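Local coordinates for cytochrome c-550 (Paracoccus denitrificans, PDB 1COT), which carries a covalently attached heme c and probably passes electrons between partner proteins in electron transport, at residues L69-E73 and A74-E78; K84-L87 and V88-T91; V112-L115 and A116-S119. One frame throughout, in Å; residues are numbered along the deposited sequence.

Overall arrangement
Three contacts surround one heme: contact 1 is a loop running into helix 73-81, contact 2 lies within helix 83-91, and contact 3 covers the end of helix 108-117. Trp71 and Leu76 belong to its pocket, the Trp71 side chain about 8 Å from that of axial Met100. The side chains of Leu115 (contact 3) and Leu87 (contact 2) come within about 4 and 5 Å of the heme. Contact 1 touches both others: contact 2 through the salt bridge Glu78 OE2 to Lys89 NZ, 2.6 Å, and the indoles, Trp71 CH2 lying 3.7 Å from Trp86 CH2; contact 3 through Val112 CG1, 3.4 Å from Glu73 CG. Contacts 2 and 3 do not touch, their nearest atoms about 11 Å apart.

Contact 1 (L69-E73 and A74-E78); sequences LTWTE and ADLIE. With HEC (heme c), chain B.
The indole of Trp71 has a methyl of Leu76 over one face and a heme propionate at its edge. Leu76 CD2 sits 3.9 Å from the centroid of the six-membered Trp71 ring and 28° off the normal, a CH-pi contact displaced toward the rim, and the two side chains cross at about a right angle. In the ring plane, Trp71 NE1 donates to heme O2A at 2.8 Å, nearly straight at 166°. Leu76 CD2 also lies 3.3 Å from the heme methyl CMA, so this one methyl touches both the indole and the heme. The helix start is fixed just beyond Trp71. Thr72 is the N-cap: with chi1 at 59° its OG1 is turned back to accept from Asp75 N at 3.1 Å, while Thr72 O takes Leu76 N at 2.9 Å. The indole of Trp71 is thus tied to the propionate, while the next residue, Thr72, uses OG1 and O to start the helix. Backbone bonds tie Trp71 to the loop at Gly44 and Arg45. Helix 73-81 itself packs Leu76 and Ile77 on helix 108-117, while Leu69, in the preceding loop, reaches Met90 of helix 83-91.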
# COMPACT_ATOMS: atom_id res chain seq x y z
N LEU A 69 -8.60 -11.09 2.77
CA LEU A 69 -7.48 -10.26 3.15
C LEU A 69 -7.63 -8.80 2.81
O LEU A 69 -7.87 -8.40 1.68
CB LEU A 69 -6.17 -10.80 2.56
CG LEU A 69 -4.92 -10.13 3.13
CD1 LEU A 69 -4.88 -10.32 4.64
CD2 LEU A 69 -3.69 -10.75 2.50
N THR A 70 -7.49 -8.01 3.86
CA THR A 70 -7.56 -6.58 3.77
C THR A 70 -6.26 -6.10 4.37
O THR A 70 -5.66 -6.79 5.19
CB THR A 70 -8.77 -5.97 4.50
OG1 THR A 70 -8.65 -6.24 5.89
CG2 THR A 70 -10.06 -6.55 3.94
N TRP A 71 -5.80 -4.95 3.96
CA TRP A 71 -4.56 -4.49 4.53
C TRP A 71 -4.61 -4.05 5.97
O TRP A 71 -5.43 -3.21 6.36
CB TRP A 71 -4.17 -3.20 3.80
CG TRP A 71 -3.61 -3.44 2.45
CD1 TRP A 71 -4.14 -3.00 1.29
CD2 TRP A 71 -2.41 -4.14 2.14
NE1 TRP A 71 -3.34 -3.38 0.24
CE2 TRP A 71 -2.27 -4.08 0.74
CE3 TRP A 71 -1.45 -4.79 2.92
CZ2 TRP A 71 -1.18 -4.69 0.10
CZ3 TRP A 71 -0.38 -5.40 2.28
CH2 TRP A 71 -0.24 -5.34 0.89
N THR A 72 -3.73 -4.62 6.78
CA THR A 72 -3.63 -4.26 8.18
C THR A 72 -2.35 -3.46 8.28
O THR A 72 -1.51 -3.55 7.37
CB THR A 72 -3.48 -5.49 9.09
OG1 THR A 72 -2.32 -6.21 8.73
CG2 THR A 72 -4.72 -6.36 8.96
N GLU A 73 -2.17 -2.69 9.34
CA GLU A 73 -0.94 -1.92 9.47
C GLU A 73 0.28 -2.85 9.47
O GLU A 73 1.30 -2.57 8.85
CB GLU A 73 -0.96 -1.02 10.72
CG GLU A 73 -1.76 0.28 10.52
CD GLU A 73 -1.86 1.11 11.77
OE1 GLU A 73 -1.01 1.92 12.10
OE2 GLU A 73 -2.95 0.86 12.45
N ALA A 74 0.18 -3.97 10.18
CA ALA A 74 1.30 -4.91 10.22
C ALA A 74 1.67 -5.44 8.85
O ALA A 74 2.84 -5.50 8.48
CB ALA A 74 0.97 -6.06 11.16
N ASP A 75 0.66 -5.82 8.08
CA ASP A 75 0.90 -6.35 6.75
C ASP A 75 1.49 -5.27 5.87
O ASP A 75 2.36 -5.52 5.05
CB ASP A 75 -0.44 -6.80 6.17
CG ASP A 75 -0.80 -8.18 6.59
OD1 ASP A 75 0.00 -8.65 7.51
OD2 ASP A 75 -1.72 -8.81 6.13
N LEU A 76 0.98 -4.05 6.05
CA LEU A 76 1.48 -2.95 5.25
C LEU A 76 2.95 -2.72 5.54
O LEU A 76 3.74 -2.50 4.61
CB LEU A 76 0.66 -1.65 5.41
CG LEU A 76 -0.71 -1.63 4.72
CD1 LEU A 76 -1.58 -0.55 5.37
CD2 LEU A 76 -0.54 -1.32 3.23
N ILE A 77 3.33 -2.77 6.81
CA ILE A 77 4.72 -2.57 7.17
C ILE A 77 5.56 -3.65 6.51
O ILE A 77 6.62 -3.38 5.94
CB ILE A 77 4.81 -2.67 8.68
CG1 ILE A 77 4.35 -1.34 9.27
CG2 ILE A 77 6.23 -2.99 9.11
CD1 ILE A 77 4.13 -1.44 10.78
N GLU A 78 5.08 -4.89 6.57
CA GLU A 78 5.83 -5.97 5.97
C GLU A 78 5.99 -5.81 4.46
O GLU A 78 7.09 -5.90 3.91
CB GLU A 78 5.24 -7.31 6.38
CG GLU A 78 6.16 -8.50 6.08
CD GLU A 78 5.46 -9.77 6.46
OE1 GLU A 78 4.41 -9.78 7.08
OE2 GLU A 78 6.08 -10.85 6.06
FE HEC B . 3.56 1.52 -3.94
CHA HEC B . 1.17 -0.70 -4.76
CHB HEC B . 2.60 1.42 -0.72
CHC HEC B . 5.98 3.76 -3.12
CHD HEC B . 4.49 1.77 -7.19
NA HEC B . 2.18 0.56 -2.92
C1A HEC B . 1.27 -0.33 -3.46
C2A HEC B . 0.41 -0.83 -2.41
C3A HEC B . 0.79 -0.24 -1.26
C4A HEC B . 1.89 0.61 -1.59
CMA HEC B . 0.22 -0.43 0.12
CAA HEC B . -0.70 -1.82 -2.61
CBA HEC B . -2.01 -1.06 -2.85
CGA HEC B . -3.29 -1.90 -2.97
O1A HEC B . -4.15 -1.28 -3.53
O2A HEC B . -3.45 -3.03 -2.57
NB HEC B . 4.19 2.40 -2.30
C1B HEC B . 3.60 2.25 -1.08
C2B HEC B . 4.30 3.08 -0.15
C3B HEC B . 5.25 3.71 -0.83
C4B HEC B . 5.18 3.28 -2.15
CMB HEC B . 3.96 3.14 1.36
CAB HEC B . 6.29 4.59 -0.26
CBB HEC B . 7.21 4.13 0.83
NC HEC B . 4.94 2.52 -4.90
C1C HEC B . 5.85 3.42 -4.42
C2C HEC B . 6.66 3.96 -5.50
C3C HEC B . 6.22 3.39 -6.64
C4C HEC B . 5.15 2.52 -6.27
CMC HEC B . 7.79 4.96 -5.33
CAC HEC B . 6.68 3.60 -8.06
CBC HEC B . 8.06 3.89 -8.56
ND HEC B . 2.98 0.67 -5.64
C1D HEC B . 3.48 0.92 -6.89
C2D HEC B . 2.76 0.12 -7.86
C3D HEC B . 1.83 -0.54 -7.15
C4D HEC B . 1.97 -0.22 -5.78
CMD HEC B . 3.03 0.06 -9.34
CAD HEC B . 0.91 -1.58 -7.67
CBD HEC B . 1.69 -2.90 -7.38
CGD HEC B . 1.30 -4.12 -8.12
O1D HEC B . 0.33 -4.19 -8.85
O2D HEC B . 2.04 -5.11 -7.92

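Contact 2 (K84-L87 and V88-T91); sequences KPWL and VKMT
A Met-aromatic contact between Trp86 and Met90, one turn apart, joins the middle of helix 83-91 to its last turn. Met90 CG stands almost exactly above the centre of the six-membered Trp86 ring, 3.7 Å from its centroid and only 7° off the normal. The sulfur, by contrast, approaches obliquely, SD lying 4.8 Å from the same centroid. Chi1 of Met90 (-55°), with CG anti to the carbonyl carbon, sets CG over the ring; the bends that follow carry SD and CE away from its centre. The same CG is 3.2 Å from Trp86 O, the carbonyl that receives Met90 N. Lys89 CE approaches the five-membered ring obliquely, 3.9 Å from Trp86 CD1, on the way to the salt bridge of its NZ with Glu78. The last turn closes on Leu87 O: Thr91 OG1 donates to it at 2.7 Å, tilted 32° from the carbonyl plane, and Thr91 N adds a weak bond to the same oxygen. Thr91 OG1 in turn accepts from Asp93 N, linking the helix end to what follows. Leu87, Met90 and Thr91 rest on Val62 of helix 57-65, whereas Trp86 meets Tyr79 of helix 73-81 edge-to-face.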
# COMPACT_ATOMS: atom_id res chain seq x y z
N LYS A 84 8.44 -7.88 -2.98
CA LYS A 84 8.83 -9.15 -3.56
C LYS A 84 8.67 -10.37 -2.69
O LYS A 84 7.88 -11.27 -2.98
CB LYS A 84 10.15 -9.08 -4.33
CG LYS A 84 10.52 -10.39 -5.01
CD LYS A 84 9.54 -10.93 -6.06
CE LYS A 84 9.89 -12.31 -6.59
NZ LYS A 84 10.15 -12.35 -8.04
N PRO A 85 9.41 -10.43 -1.60
CA PRO A 85 9.32 -11.57 -0.71
C PRO A 85 7.94 -11.77 -0.12
O PRO A 85 7.49 -12.88 0.15
CB PRO A 85 10.34 -11.30 0.40
CG PRO A 85 11.01 -9.97 0.10
CD PRO A 85 10.49 -9.48 -1.25
N TRP A 86 7.25 -10.66 0.10
CA TRP A 86 5.93 -10.72 0.65
C TRP A 86 5.02 -11.46 -0.32
O TRP A 86 4.25 -12.35 0.07
CB TRP A 86 5.39 -9.32 0.91
CG TRP A 86 4.15 -9.33 1.74
CD1 TRP A 86 4.09 -9.46 3.09
CD2 TRP A 86 2.78 -9.21 1.30
NE1 TRP A 86 2.79 -9.42 3.51
CE2 TRP A 86 1.96 -9.27 2.43
CE3 TRP A 86 2.19 -9.06 0.05
CZ2 TRP A 86 0.57 -9.18 2.35
CZ3 TRP A 86 0.82 -8.97 -0.04
CH2 TRP A 86 0.01 -9.03 1.10
N LEU A 87 5.11 -11.07 -1.59
CA LEU A 87 4.32 -11.70 -2.64
C LEU A 87 4.69 -13.18 -2.76
O LEU A 87 3.80 -14.02 -2.91
CB LEU A 87 4.50 -10.97 -3.98
CG LEU A 87 3.85 -9.59 -4.02
CD1 LEU A 87 4.25 -8.91 -5.33
CD2 LEU A 87 2.34 -9.74 -3.96
N VAL A 88 5.98 -13.54 -2.68
CA VAL A 88 6.38 -14.94 -2.78
C VAL A 88 5.74 -15.70 -1.63
O VAL A 88 5.22 -16.81 -1.78
CB VAL A 88 7.89 -15.11 -2.74
CG1 VAL A 88 8.24 -16.59 -2.69
CG2 VAL A 88 8.51 -14.45 -3.98
N LYS A 89 5.80 -15.09 -0.47
CA LYS A 89 5.23 -15.68 0.72
C LYS A 89 3.74 -15.97 0.61
O LYS A 89 3.27 -17.07 0.90
CB LYS A 89 5.52 -14.77 1.91
CG LYS A 89 4.71 -15.17 3.13
CD LYS A 89 5.11 -14.46 4.41
CE LYS A 89 4.51 -13.07 4.60
NZ LYS A 89 4.30 -12.77 6.02
N MET A 90 2.97 -14.96 0.18
CA MET A 90 1.52 -15.04 0.05
C MET A 90 0.96 -15.84 -1.12
O MET A 90 -0.23 -16.18 -1.14
CB MET A 90 0.92 -13.62 0.04
CG MET A 90 1.33 -12.81 1.26
SD MET A 90 0.72 -13.54 2.80
CE MET A 90 -1.05 -13.68 2.45
N THR A 91 1.81 -16.12 -2.09
CA THR A 91 1.38 -16.87 -3.25
C THR A 91 2.11 -18.19 -3.31
O THR A 91 1.74 -19.09 -4.05
CB THR A 91 1.81 -16.13 -4.53
OG1 THR A 91 3.22 -16.06 -4.61
CG2 THR A 91 1.16 -14.75 -4.60

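Contact 3 (V112-L115 and A116-S119); sequences VAFL and AQNS
The amide of Asn118 stands steeply against the ring of Phe114, their planes 74° apart. ND2 leads the approach, 3.3 Å above one ring face and shifted toward the rim, where it comes within 3.4 Å of Phe114 CE1. Asn118 CG lies anti to its own carbonyl carbon (chi1 -68°), which brings the amide back over the preceding turn. From there ND2 also donates to Phe114 O at 2.9 Å. Asn118 N reaches that oxygen at 3.1 Å from the opposite face of the carbonyl plane, so one carbonyl is gripped by two N-H groups of a single residue. Gln117 approaches the ring obliquely, its NE2 3.8 Å from Phe114 CE1. Directly after Asn118, Ser119 OG donates to Leu115 O at 2.9 Å, lying 37° above the carbonyl plane, and accepts in turn from Val43 N of a neighbouring loop. Asn118 is where the chain leaves helical geometry, at the end of helix 108-117. The chemistry is that of a helix terminus in a buried setting: the side-chain amide adds a second bond to Phe114 O, and the serine hydroxyl supplements the weak Asn118 N bond at Leu115 O and carries the hydrogen-bonding on into the loop.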
# COMPACT_ATOMS: atom_id res chain seq x y z
N VAL A 112 3.23 4.01 7.61
CA VAL A 112 1.99 3.28 7.76
C VAL A 112 1.02 4.04 8.65
O VAL A 112 -0.19 4.09 8.40
CB VAL A 112 2.21 1.82 8.12
CG1 VAL A 112 0.89 1.16 8.54
CG2 VAL A 112 2.80 1.09 6.93
N ALA A 113 1.55 4.67 9.70
CA ALA A 113 0.72 5.45 10.61
C ALA A 113 0.03 6.58 9.86
O ALA A 113 -1.13 6.92 10.10
CB ALA A 113 1.56 6.00 11.75
N PHE A 114 0.74 7.18 8.93
CA PHE A 114 0.19 8.26 8.15
C PHE A 114 -0.88 7.71 7.22
O PHE A 114 -1.88 8.37 6.98
CB PHE A 114 1.32 8.84 7.32
CG PHE A 114 0.87 9.93 6.41
CD1 PHE A 114 0.39 11.14 6.94
CD2 PHE A 114 0.99 9.74 5.04
CE1 PHE A 114 0.01 12.18 6.09
CE2 PHE A 114 0.62 10.78 4.19
CZ PHE A 114 0.14 11.98 4.72
N LEU A 115 -0.65 6.52 6.66
CA LEU A 115 -1.65 5.95 5.78
C LEU A 115 -2.90 5.70 6.60
O LEU A 115 -4.02 5.87 6.13
CB LEU A 115 -1.15 4.62 5.20
CG LEU A 115 0.01 4.84 4.25
CD1 LEU A 115 0.48 3.48 3.74
CD2 LEU A 115 -0.45 5.69 3.06
N ALA A 116 -2.71 5.29 7.85
CA ALA A 116 -3.82 5.02 8.73
C ALA A 116 -4.60 6.29 9.06
O ALA A 116 -5.82 6.31 9.14
CB ALA A 116 -3.31 4.38 10.01
N GLN A 117 -3.87 7.38 9.22
CA GLN A 117 -4.51 8.63 9.52
C GLN A 117 -5.44 8.99 8.36
O GLN A 117 -6.50 9.60 8.52
CB GLN A 117 -3.40 9.68 9.69
CG GLN A 117 -3.89 11.14 9.64
CD GLN A 117 -2.78 12.13 9.92
OE1 GLN A 117 -2.25 12.20 11.04
NE2 GLN A 117 -2.44 12.93 8.90
N ASN A 118 -5.01 8.59 7.16
CA ASN A 118 -5.75 8.84 5.94
C ASN A 118 -6.68 7.68 5.54
O ASN A 118 -7.06 7.57 4.38
CB ASN A 118 -4.81 9.28 4.81
CG ASN A 118 -4.24 10.64 5.13
OD1 ASN A 118 -4.96 11.65 5.05
ND2 ASN A 118 -2.97 10.69 5.52
N SER A 119 -7.07 6.86 6.52
CA SER A 119 -7.98 5.72 6.36
C SER A 119 -8.94 5.89 7.51
O SER A 119 -9.04 5.05 8.40
CB SER A 119 -7.23 4.41 6.52
OG SER A 119 -6.38 4.29 5.40